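Local atomic coordinates of HTH-type transcriptional regulator ascG (Escherichia coli, PDB entry 3BRQ), a protein that represses transcription of the cryptic asc operon in Escherichia coli, as a sequence-specific DNA-binding regulator of the LacI family. Residues B[91-96]-B[107-112]; B[59-64]-B[85-90]; B[174-179]-B[197-202]. All blocks are in the same frame, centred on the assembly; numbering follows the deposited sequence.

Contact 1 of 3, residues B[91-96]-B[107-112]; sequences DEIDDI and LNRRLR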
ATOM      1  N   ASP B  91       9.356  27.214   2.353  1.00 27.92           N
ATOM      2  CA  ASP B  91       8.935  28.581   2.220  1.00 28.07           C
ATOM      3  C   ASP B  91       7.613  28.706   1.506  1.00 27.61           C
ATOM      4  O   ASP B  91       6.816  29.527   1.893  1.00 26.97           O
ATOM      5  CB  ASP B  91       9.984  29.411   1.478  1.00 28.46           C
ATOM      6  CG  ASP B  91      11.258  29.555   2.278  1.00 31.79           C
ATOM      7  OD1 ASP B  91      11.170  29.544   3.522  1.00 34.71           O
ATOM      8  OD2 ASP B  91      12.343  29.693   1.670  1.00 39.00           O
ATOM      9  N   GLU B  92       7.406  27.933   0.441  1.00 27.01           N
ATOM     10  CA  GLU B  92       6.079  27.936  -0.210  1.00 27.59           C
ATOM     11  C   GLU B  92       4.981  27.528   0.764  1.00 26.49           C
ATOM     12  O   GLU B  92       3.914  28.130   0.792  1.00 26.03           O
ATOM     13  CB  GLU B  92       6.061  27.033  -1.430  1.00 27.74           C
ATOM     14  CG  GLU B  92       6.794  27.658  -2.607  1.00 30.88           C
ATOM     15  CD  GLU B  92       6.939  26.714  -3.813  1.00 33.86           C
ATOM     16  OE1 GLU B  92       7.441  25.579  -3.678  1.00 32.26           O
ATOM     17  OE2 GLU B  92       6.542  27.135  -4.913  1.00 37.04           O
ATOM     18  N   ILE B  93       5.248  26.513   1.579  1.00 26.53           N
ATOM     19  CA  ILE B  93       4.294  26.091   2.592  1.00 25.57           C
ATOM     20  C   ILE B  93       4.056  27.215   3.628  1.00 27.00           C
ATOM     21  O   ILE B  93       2.908  27.512   3.936  1.00 26.52           O
ATOM     22  CB  ILE B  93       4.682  24.729   3.225  1.00 27.03           C
ATOM     23  CG1 ILE B  93       4.796  23.636   2.115  1.00 25.12           C
ATOM     24  CG2 ILE B  93       3.603  24.307   4.257  1.00 26.71           C
ATOM     25  CD1 ILE B  93       5.851  22.477   2.368  1.00 25.75           C
ATOM     26  N   ASP B  94       5.120  27.896   4.098  1.00 26.44           N
ATOM     27  CA  ASP B  94       4.930  28.987   5.044  1.00 27.08           C
ATOM     28  C   ASP B  94       4.039  30.089   4.413  1.00 26.96           C
ATOM     29  O   ASP B  94       3.174  30.675   5.072  1.00 26.84           O
ATOM     30  CB  ASP B  94       6.293  29.578   5.504  1.00 26.80           C
ATOM     31  CG  ASP B  94       6.925  28.800   6.672  1.00 29.11           C
ATOM     32  OD1 ASP B  94       6.202  28.458   7.638  1.00 27.47           O
ATOM     33  OD2 ASP B  94       8.167  28.553   6.634  1.00 32.39           O
ATOM     34  N   ASP B  95       4.237  30.353   3.126  1.00 27.37           N
ATOM     35  CA  ASP B  95       3.468  31.413   2.469  1.00 28.43           C
ATOM     36  C   ASP B  95       2.011  31.012   2.383  1.00 28.12           C
ATOM     37  O   ASP B  95       1.114  31.826   2.622  1.00 28.23           O
ATOM     38  CB  ASP B  95       4.020  31.693   1.078  1.00 28.88           C
ATOM     39  CG  ASP B  95       5.317  32.520   1.104  1.00 32.49           C
ATOM     40  OD1 ASP B  95       5.659  33.099   2.142  1.00 31.21           O
ATOM     41  OD2 ASP B  95       5.980  32.584   0.046  1.00 36.73           O
ATOM     42  N   ILE B  96       1.762  29.738   2.090  1.00 27.05           N
ATOM     43  CA  ILE B  96       0.384  29.269   2.055  1.00 26.72           C
ATOM     44  C   ILE B  96      -0.284  29.521   3.393  1.00 26.79           C
ATOM     45  O   ILE B  96      -1.369  30.108   3.434  1.00 27.21           O
ATOM     46  CB  ILE B  96       0.281  27.806   1.549  1.00 26.00           C
ATOM     47  CG1 ILE B  96       0.493  27.773   0.035  1.00 27.29           C
ATOM     48  CG2 ILE B  96      -1.117  27.184   1.798  1.00 27.69           C
ATOM     49  CD1 ILE B  96       1.215  26.570  -0.447  1.00 21.45           C
ATOM     50  N   LEU B 107       2.391  17.745   7.140  1.00 21.30           N
ATOM     51  CA  LEU B 107       2.956  16.464   7.540  1.00 20.38           C
ATOM     52  C   LEU B 107       4.260  16.181   6.761  1.00 21.82           C
ATOM     53  O   LEU B 107       4.300  16.310   5.518  1.00 19.33           O
ATOM     54  CB  LEU B 107       1.923  15.353   7.211  1.00 19.77           C
ATOM     55  CG  LEU B 107       2.280  13.913   7.636  1.00 21.60           C
ATOM     56  CD1 LEU B 107       2.231  13.800   9.198  1.00 19.73           C
ATOM     57  CD2 LEU B 107       1.287  12.922   7.017  1.00 23.45           C
ATOM     58  N   ASN B 108       5.302  15.728   7.474  1.00 22.79           N
ATOM     59  CA  ASN B 108       6.532  15.192   6.849  1.00 25.71           C
ATOM     60  C   ASN B 108       7.522  16.277   6.418  1.00 27.30           C
ATOM     61  O   ASN B 108       8.502  15.972   5.720  1.00 29.65           O
ATOM     62  CB  ASN B 108       6.242  14.232   5.664  1.00 25.22           C
ATOM     63  CG  ASN B 108       7.424  13.249   5.375  1.00 28.52           C
ATOM     64  OD1 ASN B 108       7.795  13.010   4.216  1.00 35.09           O
ATOM     65  ND2 ASN B 108       8.007  12.697   6.415  1.00 22.01           N
ATOM     66  N   ARG B 109       7.269  17.536   6.788  1.00 28.44           N
ATOM     67  CA  ARG B 109       8.190  18.635   6.439  1.00 29.30           C
ATOM     68  C   ARG B 109       8.264  19.565   7.661  1.00 30.90           C
ATOM     69  O   ARG B 109       7.245  19.823   8.319  1.00 31.09           O
ATOM     70  CB  ARG B 109       7.710  19.426   5.195  1.00 29.25           C
ATOM     71  CG  ARG B 109       7.098  18.594   4.022  1.00 28.81           C
ATOM     72  CD  ARG B 109       8.151  17.798   3.157  1.00 29.39           C
ATOM     73  NE  ARG B 109       9.087  18.786   2.655  1.00 24.51           N
ATOM     74  CZ  ARG B 109       8.908  19.484   1.531  1.00 28.61           C
ATOM     75  NH1 ARG B 109       7.895  19.173   0.724  1.00 20.05           N
ATOM     76  NH2 ARG B 109       9.803  20.433   1.168  1.00 26.57           N
ATOM     77  N   ARG B 110       9.456  20.050   7.978  1.00 32.50           N
ATOM     78  CA  ARG B 110       9.638  20.973   9.130  1.00 34.12           C
ATOM     79  C   ARG B 110       9.590  22.433   8.698  1.00 33.98           C
ATOM     80  O   ARG B 110      10.415  22.852   7.907  1.00 33.55           O
ATOM     81  CB  ARG B 110      10.972  20.684   9.850  1.00 34.08           C
ATOM     82  CG  ARG B 110      11.126  21.489  11.176  1.00 39.17           C
ATOM     83  CD  ARG B 110      12.289  21.012  12.044  1.00 44.91           C
ATOM     84  NE  ARG B 110      13.413  20.563  11.233  1.00 48.80           N
ATOM     85  CZ  ARG B 110      14.634  20.271  11.694  1.00 50.87           C
ATOM     86  NH1 ARG B 110      14.926  20.378  12.993  1.00 48.43           N
ATOM     87  NH2 ARG B 110      15.567  19.866  10.834  1.00 50.24           N
ATOM     88  N   LEU B 111       8.633  23.210   9.201  1.00 34.41           N
ATOM     89  CA  LEU B 111       8.518  24.608   8.778  1.00 36.04           C
ATOM     90  C   LEU B 111       9.497  25.570   9.462  1.00 38.01           C
ATOM     91  O   LEU B 111       9.954  25.321  10.591  1.00 37.91           O
ATOM     92  CB  LEU B 111       7.070  25.115   8.919  1.00 35.91           C
ATOM     93  CG  LEU B 111       6.032  24.495   7.960  1.00 35.37           C
ATOM     94  CD1 LEU B 111       4.769  25.298   7.974  1.00 35.15           C
ATOM     95  CD2 LEU B 111       6.541  24.368   6.533  1.00 32.14           C
ATOM     96  N   ARG B 112       9.835  26.659   8.764  1.00 39.56           N
ATOM     97  CA  ARG B 112      10.797  27.637   9.265  1.00 41.35           C
ATOM     98  C   ARG B 112      10.086  28.677  10.124  1.00 41.42           C
ATOM     99  O   ARG B 112      10.393  28.835  11.309  1.00 42.16           O
ATOM    100  CB  ARG B 112      11.537  28.300   8.087  1.00 42.15           C
ATOM    101  CG  ARG B 112      12.693  29.245   8.492  1.00 45.52           C
ATOM    102  CD  ARG B 112      13.353  29.980   7.291  1.00 50.88           C
ATOM    103  NE  ARG B 112      13.333  29.221   6.032  1.00 52.33           N
ATOM    104  CZ  ARG B 112      14.022  28.104   5.786  1.00 55.95           C
ATOM    105  NH1 ARG B 112      14.813  27.570   6.714  1.00 58.49           N
ATOM    106  NH2 ARG B 112      13.900  27.498   4.603  1.00 56.30           N
TER
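Ile93 lays its CD1 methyl over one face of the Arg109 guanidinium, 4.2 Å from NH1 and displaced toward the rim; NH1 donates to Leu88 O and Pro85 O, which hold the group under the methyl. At the edge of the Arg112 guanidinium sits Asp91 OD1, in its plane, where NE gives it a weak hydrogen bond of 3.3 Å that is part of a salt bridge; the carboxylate plane is turned 64° from the guanidinium, and OD1 alone makes the bond. Between these charged groups lies a small apolar layer. Ile93 and Leu111 meet at about a right angle, CG2 against CD2 at 3.7 Å, and both rest on Val106 of strand 104-107. Asp94 reaches the backbone instead: its CG stands anti to the carbonyl carbon (chi1 -85°), which brings OD2 to 3.3 Å from Arg112 N in a weak bond, while OD1 accepts from Asn114 N and OD2 also from Lys113 N. An alanine here would lose all three acceptor contacts and is likely to leave these amides without their mate and the loop freer to shift. This is the layering of a parallel alpha/beta domain, helix 90-98 packing against the loop that leaves strand 104-107.

Contact 2 of 3, residues B[59-64]-B[85-90]; sequences GKHSAE and PRFLSV. With SO4 (sulfate ion), chain F.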
ATOM      1  N   GLY B  59      -3.186  15.655  -4.768  1.00 17.81           N
ATOM      2  CA  GLY B  59      -2.234  16.788  -4.967  1.00 17.86           C
ATOM      3  C   GLY B  59      -1.445  16.601  -6.270  1.00 19.34           C
ATOM      4  O   GLY B  59      -0.618  17.462  -6.644  1.00 18.79           O
ATOM      5  N   LYS B  60      -1.687  15.466  -6.946  1.00 19.13           N
ATOM      6  CA  LYS B  60      -1.110  15.180  -8.292  1.00 18.48           C
ATOM      7  C   LYS B  60       0.383  15.039  -8.238  1.00 18.20           C
ATOM      8  O   LYS B  60       0.881  14.234  -7.465  1.00 19.92           O
ATOM      9  CB  LYS B  60      -1.565  16.190  -9.360  1.00 18.35           C
ATOM     10  CG  LYS B  60      -3.043  16.378  -9.434  1.00 18.80           C
ATOM     11  CD  LYS B  60      -3.487  17.378 -10.474  1.00 24.93           C
ATOM     12  CE  LYS B  60      -5.040  17.458 -10.414  1.00 27.19           C
ATOM     13  NZ  LYS B  60      -5.625  18.468 -11.385  1.00 28.82           N
ATOM     14  N   HIS B  61       1.158  15.857  -8.947  1.00 17.87           N
ATOM     15  CA  HIS B  61       2.545  15.486  -9.026  1.00 17.54           C
ATOM     16  C   HIS B  61       3.527  16.643  -9.300  1.00 17.77           C
ATOM     17  O   HIS B  61       4.476  16.410 -10.068  1.00 16.26           O
ATOM     18  CB  HIS B  61       2.739  14.410 -10.147  1.00 15.80           C
ATOM     19  CG  HIS B  61       3.853  13.451  -9.854  1.00 18.67           C
ATOM     20  ND1 HIS B  61       5.186  13.799  -9.970  1.00 21.33           N
ATOM     21  CD2 HIS B  61       3.843  12.166  -9.432  1.00 23.80           C
ATOM     22  CE1 HIS B  61       5.949  12.776  -9.626  1.00 21.03           C
ATOM     23  NE2 HIS B  61       5.161  11.769  -9.299  1.00 23.89           N
ATOM     24  N   SER B  62       3.301  17.799  -8.681  1.00 17.52           N
ATOM     25  CA  SER B  62       4.206  18.961  -8.810  1.00 19.17           C
ATOM     26  C   SER B  62       3.911  19.961  -7.682  1.00 19.27           C
ATOM     27  O   SER B  62       2.868  19.879  -7.080  1.00 19.66           O
ATOM     28  CB  SER B  62       3.978  19.608 -10.165  1.00 17.70           C
ATOM     29  OG  SER B  62       2.674  20.171 -10.208  1.00 19.35           O
ATOM     30  N   ALA B  63       4.793  20.931  -7.426  1.00 18.37           N
ATOM     31  CA  ALA B  63       4.505  21.968  -6.414  1.00 18.47           C
ATOM     32  C   ALA B  63       3.231  22.748  -6.750  1.00 19.00           C
ATOM     33  O   ALA B  63       2.359  22.984  -5.870  1.00 18.57           O
ATOM     34  CB  ALA B  63       5.708  22.977  -6.288  1.00 18.08           C
ATOM     35  N   GLU B  64       3.143  23.201  -8.009  1.00 17.51           N
ATOM     36  CA  GLU B  64       2.001  23.964  -8.471  1.00 17.91           C
ATOM     37  C   GLU B  64       0.665  23.245  -8.274  1.00 17.79           C
ATOM     38  O   GLU B  64      -0.321  23.860  -7.850  1.00 18.46           O
ATOM     39  CB  GLU B  64       2.175  24.373  -9.955  1.00 18.99           C
ATOM     40  CG  GLU B  64       0.922  25.117 -10.557  1.00 22.96           C
ATOM     41  CD  GLU B  64       0.635  26.478  -9.936  1.00 30.94           C
ATOM     42  OE1 GLU B  64       1.593  27.153  -9.469  1.00 33.17           O
ATOM     43  OE2 GLU B  64      -0.552  26.911  -9.990  1.00 32.66           O
ATOM     44  N   PRO B  85       3.055  17.223   1.299  1.00 17.62           N
ATOM     45  CA  PRO B  85       3.591  17.559   0.009  1.00 19.61           C
ATOM     46  C   PRO B  85       4.956  16.907  -0.272  1.00 21.79           C
ATOM     47  O   PRO B  85       5.835  16.826   0.632  1.00 22.75           O
ATOM     48  CB  PRO B  85       3.762  19.091   0.128  1.00 20.00           C
ATOM     49  CG  PRO B  85       4.132  19.296   1.505  1.00 18.48           C
ATOM     50  CD  PRO B  85       3.570  18.136   2.319  1.00 18.86           C
ATOM     51  N   ARG B  86       5.158  16.460  -1.520  1.00 22.31           N
ATOM     52  CA  ARG B  86       6.484  16.058  -1.938  1.00 20.28           C
ATOM     53  C   ARG B  86       7.181  17.305  -2.455  1.00 22.14           C
ATOM     54  O   ARG B  86       8.340  17.540  -2.087  1.00 20.75           O
ATOM     55  CB  ARG B  86       6.477  14.992  -3.067  1.00 21.69           C
ATOM     56  CG  ARG B  86       7.911  14.668  -3.547  1.00 24.74           C
ATOM     57  CD  ARG B  86       8.074  13.381  -4.275  1.00 24.43           C
ATOM     58  NE  ARG B  86       7.913  12.187  -3.417  1.00 26.03           N
ATOM     59  CZ  ARG B  86       7.964  10.972  -3.922  1.00 24.25           C
ATOM     60  NH1 ARG B  86       8.209  10.881  -5.228  1.00 27.12           N
ATOM     61  NH2 ARG B  86       7.802   9.867  -3.157  1.00 25.53           N
ATOM     62  N   PHE B  87       6.500  18.106  -3.289  1.00 21.21           N
ATOM     63  CA  PHE B  87       7.201  19.132  -4.099  1.00 22.21           C
ATOM     64  C   PHE B  87       7.304  20.557  -3.521  1.00 23.00           C
ATOM     65  O   PHE B  87       8.306  21.254  -3.782  1.00 23.65           O
ATOM     66  CB  PHE B  87       6.665  19.155  -5.547  1.00 21.88           C
ATOM     67  CG  PHE B  87       6.822  17.836  -6.261  1.00 20.94           C
ATOM     68  CD1 PHE B  87       8.051  17.499  -6.880  1.00 19.61           C
ATOM     69  CD2 PHE B  87       5.793  16.902  -6.248  1.00 20.05           C
ATOM     70  CE1 PHE B  87       8.217  16.280  -7.512  1.00 21.00           C
ATOM     71  CE2 PHE B  87       5.946  15.652  -6.878  1.00 18.38           C
ATOM     72  CZ  PHE B  87       7.124  15.322  -7.499  1.00 18.34           C
ATOM     73  N   LEU B  88       6.283  21.036  -2.808  1.00 22.88           N
ATOM     74  CA  LEU B  88       6.321  22.415  -2.301  1.00 24.01           C
ATOM     75  C   LEU B  88       7.537  22.632  -1.409  1.00 23.85           C
ATOM     76  O   LEU B  88       7.845  21.769  -0.617  1.00 24.31           O
ATOM     77  CB  LEU B  88       5.058  22.784  -1.547  1.00 24.19           C
ATOM     78  CG  LEU B  88       3.784  23.030  -2.380  1.00 24.40           C
ATOM     79  CD1 LEU B  88       2.525  22.810  -1.509  1.00 24.32           C
ATOM     80  CD2 LEU B  88       3.778  24.440  -2.956  1.00 21.69           C
ATOM     81  N   SER B  89       8.231  23.755  -1.568  1.00 23.32           N
ATOM     82  CA  SER B  89       9.352  24.073  -0.682  1.00 24.38           C
ATOM     83  C   SER B  89       8.772  24.480   0.661  1.00 25.18           C
ATOM     84  O   SER B  89       7.627  24.918   0.761  1.00 25.00           O
ATOM     85  CB  SER B  89      10.159  25.223  -1.238  1.00 23.41           C
ATOM     86  OG  SER B  89       9.386  26.382  -1.172  1.00 24.43           O
ATOM     87  N   VAL B  90       9.547  24.307   1.716  1.00 27.68           N
ATOM     88  CA  VAL B  90       9.210  24.878   3.051  1.00 29.03           C
ATOM     89  C   VAL B  90       8.636  26.315   3.025  1.00 28.13           C
ATOM     90  O   VAL B  90       7.554  26.595   3.590  1.00 27.41           O
ATOM     91  CB  VAL B  90      10.434  24.686   4.009  1.00 29.17           C
ATOM     92  CG1 VAL B  90      10.551  25.760   5.083  1.00 31.37           C
ATOM     93  CG2 VAL B  90      10.338  23.289   4.622  1.00 32.15           C
TER
HETATM   94  S   SO4 F 801       8.013  11.665   0.326  1.00 24.87           S
HETATM   95  O1  SO4 F 801       9.014  12.239   1.164  1.00 27.17           O
HETATM   96  O2  SO4 F 801       7.333  12.751  -0.429  1.00 25.26           O
HETATM   97  O3  SO4 F 801       8.551  10.587  -0.462  1.00 29.43           O
HETATM   98  O4  SO4 F 801       7.101  10.952   1.214  1.00 27.02           O
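Phe87 meets Ala63 and His61, and Arg86 just before it backs its ring and turns to a sulfate. With CG anti to the backbone N (chi1 176°) and the chain bent at chi3, the Arg86 guanidinium meets the anion at its edge: NE donates to sulfate O2 at 3.1 Å, nearly straight at 174°, and NH2 to O3 at 2.9 Å. The CG of Arg86 lies 3.9 Å above the centre of the Phe87 ring. From Phe87, CB comes within 3.2 Å of Ala63 N, CD2 lies beside the backbone of Ser62, and the far end of the ring reaches the imidazole of His61, CZ to ND1 being 3.5 Å. The ring planes are inclined at 46°, neither stacked nor edge-to-face. Leu88 follows with CD2 3.6 Å from Ala63 O and 4.1 Å from Ala63 CB, at the start of helix 63-75; Ile93 and Ile96 of helix 90-98 touch the same leucine. Glu66 accepts from the backbone N atoms of Arg86, Phe87 and Leu88, which ties the loop to helix 63-75. No hydrogen bond runs between the two segments: they are joined by van der Waals packing. Arg86 directs NE and NH2 to the sulfate, a probable crystallisation component, while NH1 faces Asp150 in a long, weak ion pair; Tyr84, Ser151, Thr153 and Gly33 also bind the anion, consistent with a polar pocket that can hold one.

Contact 3 of 3, residues B[174-179]-B[197-202]; sequences EKLIAN and RGAKFS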
ATOM      1  N   GLU B 174      31.109   7.096  -3.419  1.00 19.86           N
ATOM      2  CA  GLU B 174      29.811   6.947  -4.166  1.00 21.27           C
ATOM      3  C   GLU B 174      29.609   5.629  -4.913  1.00 20.11           C
ATOM      4  O   GLU B 174      28.475   5.332  -5.356  1.00 20.38           O
ATOM      5  CB  GLU B 174      29.497   8.132  -5.083  1.00 22.05           C
ATOM      6  CG  GLU B 174      29.774   9.489  -4.424  1.00 25.90           C
ATOM      7  CD  GLU B 174      28.526  10.228  -4.071  1.00 35.99           C
ATOM      8  OE1 GLU B 174      27.415   9.717  -4.348  1.00 36.65           O
ATOM      9  OE2 GLU B 174      28.662  11.340  -3.507  1.00 39.91           O
ATOM     10  N   LYS B 175      30.670   4.821  -5.059  1.00 18.41           N
ATOM     11  CA  LYS B 175      30.479   3.510  -5.688  1.00 18.17           C
ATOM     12  C   LYS B 175      29.655   2.591  -4.825  1.00 17.96           C
ATOM     13  O   LYS B 175      29.110   1.601  -5.321  1.00 18.48           O
ATOM     14  CB  LYS B 175      31.809   2.859  -6.123  1.00 17.31           C
ATOM     15  CG  LYS B 175      32.409   3.587  -7.359  1.00 21.27           C
ATOM     16  CD  LYS B 175      33.785   2.998  -7.805  1.00 25.74           C
ATOM     17  CE  LYS B 175      33.696   1.487  -7.848  1.00 26.44           C
ATOM     18  NZ  LYS B 175      34.652   0.756  -8.777  1.00 32.55           N
ATOM     19  N   LEU B 176      29.588   2.904  -3.530  1.00 18.27           N
ATOM     20  CA  LEU B 176      28.727   2.161  -2.624  1.00 19.98           C
ATOM     21  C   LEU B 176      27.283   2.679  -2.584  1.00 19.42           C
ATOM     22  O   LEU B 176      26.504   2.177  -1.837  1.00 17.99           O
ATOM     23  CB  LEU B 176      29.302   2.106  -1.205  1.00 18.36           C
ATOM     24  CG  LEU B 176      30.554   1.200  -1.065  1.00 22.68           C
ATOM     25  CD1 LEU B 176      31.254   1.442   0.281  1.00 23.89           C
ATOM     26  CD2 LEU B 176      30.133  -0.287  -1.225  1.00 21.29           C
ATOM     27  N   ILE B 177      26.972   3.742  -3.314  1.00 19.82           N
ATOM     28  CA  ILE B 177      25.601   4.281  -3.327  1.00 19.33           C
ATOM     29  C   ILE B 177      24.985   3.953  -4.676  1.00 19.40           C
ATOM     30  O   ILE B 177      25.552   4.290  -5.735  1.00 19.76           O
ATOM     31  CB  ILE B 177      25.573   5.835  -3.133  1.00 19.36           C
ATOM     32  CG1 ILE B 177      26.117   6.223  -1.721  1.00 18.66           C
ATOM     33  CG2 ILE B 177      24.141   6.350  -3.309  1.00 16.12           C
ATOM     34  CD1 ILE B 177      26.624   7.671  -1.616  1.00 21.65           C
ATOM     35  N   ALA B 178      23.832   3.320  -4.646  1.00 19.95           N
ATOM     36  CA  ALA B 178      23.124   2.936  -5.870  1.00 19.66           C
ATOM     37  C   ALA B 178      21.796   3.704  -5.849  1.00 20.84           C
ATOM     38  O   ALA B 178      21.059   3.644  -4.848  1.00 18.59           O
ATOM     39  CB  ALA B 178      22.858   1.424  -5.845  1.00 21.57           C
ATOM     40  N   ASN B 179      21.481   4.442  -6.919  1.00 21.40           N
ATOM     41  CA  ASN B 179      20.236   5.216  -6.972  1.00 22.95           C
ATOM     42  C   ASN B 179      19.079   4.272  -7.340  1.00 23.97           C
ATOM     43  O   ASN B 179      19.203   3.470  -8.266  1.00 27.25           O
ATOM     44  CB  ASN B 179      20.326   6.344  -7.987  1.00 23.61           C
ATOM     45  CG  ASN B 179      21.406   7.376  -7.640  1.00 30.54           C
ATOM     46  OD1 ASN B 179      22.059   7.899  -8.534  1.00 36.59           O
ATOM     47  ND2 ASN B 179      21.578   7.683  -6.344  1.00 34.09           N
ATOM     48  N   ARG B 197      30.110  -3.502  -9.712  1.00 19.60           N
ATOM     49  CA  ARG B 197      31.105  -2.398  -9.401  1.00 19.47           C
ATOM     50  C   ARG B 197      32.353  -2.903  -8.665  1.00 21.01           C
ATOM     51  O   ARG B 197      33.424  -2.294  -8.768  1.00 22.37           O
ATOM     52  CB  ARG B 197      30.484  -1.231  -8.631  1.00 18.58           C
ATOM     53  CG  ARG B 197      29.619  -0.300  -9.455  1.00 13.76           C
ATOM     54  CD  ARG B 197      29.077   0.770  -8.526  1.00 15.40           C
ATOM     55  NE  ARG B 197      28.138   1.665  -9.223  1.00 15.41           N
ATOM     56  CZ  ARG B 197      27.256   2.432  -8.593  1.00 14.29           C
ATOM     57  NH1 ARG B 197      27.158   2.381  -7.287  1.00 20.26           N
ATOM     58  NH2 ARG B 197      26.498   3.268  -9.272  1.00 19.69           N
ATOM     59  N   GLY B 198      32.212  -4.004  -7.938  1.00 23.20           N
ATOM     60  CA  GLY B 198      33.334  -4.687  -7.259  1.00 25.12           C
ATOM     61  C   GLY B 198      33.772  -4.139  -5.905  1.00 26.83           C
ATOM     62  O   GLY B 198      34.640  -4.704  -5.253  1.00 28.03           O
ATOM     63  N   ALA B 199      33.209  -3.022  -5.478  1.00 26.97           N
ATOM     64  CA  ALA B 199      33.613  -2.396  -4.219  1.00 26.72           C
ATOM     65  C   ALA B 199      33.005  -3.236  -3.080  1.00 26.78           C
ATOM     66  O   ALA B 199      31.826  -3.568  -3.113  1.00 25.89           O
ATOM     67  CB  ALA B 199      33.136  -0.911  -4.210  1.00 27.25           C
ATOM     68  N   LYS B 200      33.823  -3.675  -2.128  1.00 26.49           N
ATOM     69  CA  LYS B 200      33.343  -4.625  -1.125  1.00 24.97           C
ATOM     70  C   LYS B 200      32.388  -3.957  -0.129  1.00 23.91           C
ATOM     71  O   LYS B 200      32.576  -2.787   0.269  1.00 21.07           O
ATOM     72  CB  LYS B 200      34.519  -5.222  -0.348  1.00 27.58           C
ATOM     73  CG  LYS B 200      35.102  -6.485  -0.946  1.00 31.70           C
ATOM     74  CD  LYS B 200      34.327  -7.728  -0.393  1.00 43.47           C
ATOM     75  CE  LYS B 200      34.764  -9.076  -1.006  1.00 47.03           C
ATOM     76  NZ  LYS B 200      36.261  -9.273  -0.911  1.00 51.25           N
ATOM     77  N   PHE B 201      31.370  -4.690   0.303  1.00 21.25           N
ATOM     78  CA  PHE B 201      30.581  -4.191   1.395  1.00 21.78           C
ATOM     79  C   PHE B 201      30.085  -5.345   2.292  1.00 22.66           C
ATOM     80  O   PHE B 201      29.804  -6.438   1.773  1.00 22.81           O
ATOM     81  CB  PHE B 201      29.436  -3.290   0.850  1.00 21.01           C
ATOM     82  CG  PHE B 201      28.502  -3.985  -0.145  1.00 21.00           C
ATOM     83  CD1 PHE B 201      27.353  -4.593   0.305  1.00 17.62           C
ATOM     84  CD2 PHE B 201      28.799  -4.002  -1.521  1.00 22.68           C
ATOM     85  CE1 PHE B 201      26.509  -5.225  -0.555  1.00 18.63           C
ATOM     86  CE2 PHE B 201      27.958  -4.646  -2.422  1.00 20.93           C
ATOM     87  CZ  PHE B 201      26.806  -5.249  -1.931  1.00 21.36           C
ATOM     88  N   SER B 202      29.957  -5.099   3.605  1.00 22.47           N
ATOM     89  CA  SER B 202      29.422  -6.089   4.570  1.00 23.02           C
ATOM     90  C   SER B 202      27.964  -5.828   4.976  1.00 23.35           C
ATOM     91  O   SER B 202      27.296  -6.699   5.558  1.00 24.45           O
ATOM     92  CB  SER B 202      30.327  -6.243   5.830  1.00 21.64           C
ATOM     93  OG  SER B 202      30.377  -5.049   6.629  1.00 23.91           O
TER
HETATM   94  O   HOH W   1      23.837   4.863  -8.931  1.00 17.21           O
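Lys175 and Arg197 exchange bonds through their backbones, each side chain reaching a carbonyl of the other. Lys175 NZ, carried by a chain bent at chi3, donates to Arg197 O over 3.3 Å, near the end of helix 184-197. In return, Lys175 O receives NH1 of Arg197 at 2.9 Å. Leu176 turns instead to the loop that follows the helix. Its CD2 methyl packs 3.7 Å from Phe201 CB, 4.3 Å from Ala199 CB and 3.8 Å from Lys200 O, with the leucine and phenylalanine side chains sliding past each other in opposite directions. Tyr161 of helix 152-167 also touches this leucine. At Ile177 the backbone is again the partner: its O takes a second bond from Arg197 NH1, also 2.9 Å but straighter, 167° against 146° for the bond to Lys175 O. NH1 lies well above both carbonyl planes, but the Ile177 oxygen is in the guanidinium plane, whereas that of Lys175 is tilted from it. One nitrogen thus bridges two carbonyls, and the arginine chain, extended from CG to NE, carries it there from the end of its helix. The bridge should fix the rotation of the guanidinium. Farther along, Asn179 N and Arg197 NH2 both donate to one water, 3.1 Å from each nitrogen, extending the same polar seam past Ala178. In the periplasmic binding protein-like domain, strand 177-178, helix 184-197 and strand 203-206 form a beta-alpha-beta crossover, strand 142-145 lying between the two parallel strands; the C-terminal end of the helix returns beside the segment that leads into 177-178.

Overall arrangement
Contacts 1 and 2 are neighbours, their centres 11 Å apart, and share one polar connection: Arg109 NH1 probably donates to Leu88 O at 2.9 Å and to Pro85 O at 3.1 Å, so the loop after strand 104-107 holds the loop after strand 80-84. Both belong to the domain built on the five-stranded parallel sheet. The sulfate bound by Arg86 lies about 6 Å from the side chain of Arg109; Ser151 and Thr153, at the start of helix 152-167, also hold it, which puts the site between the domains. Contact 3 lies at the edge of the six-stranded mixed sheet of the other domain, away from that site, its centre 35 Å from contact 1's and 32 Å from contact 2's.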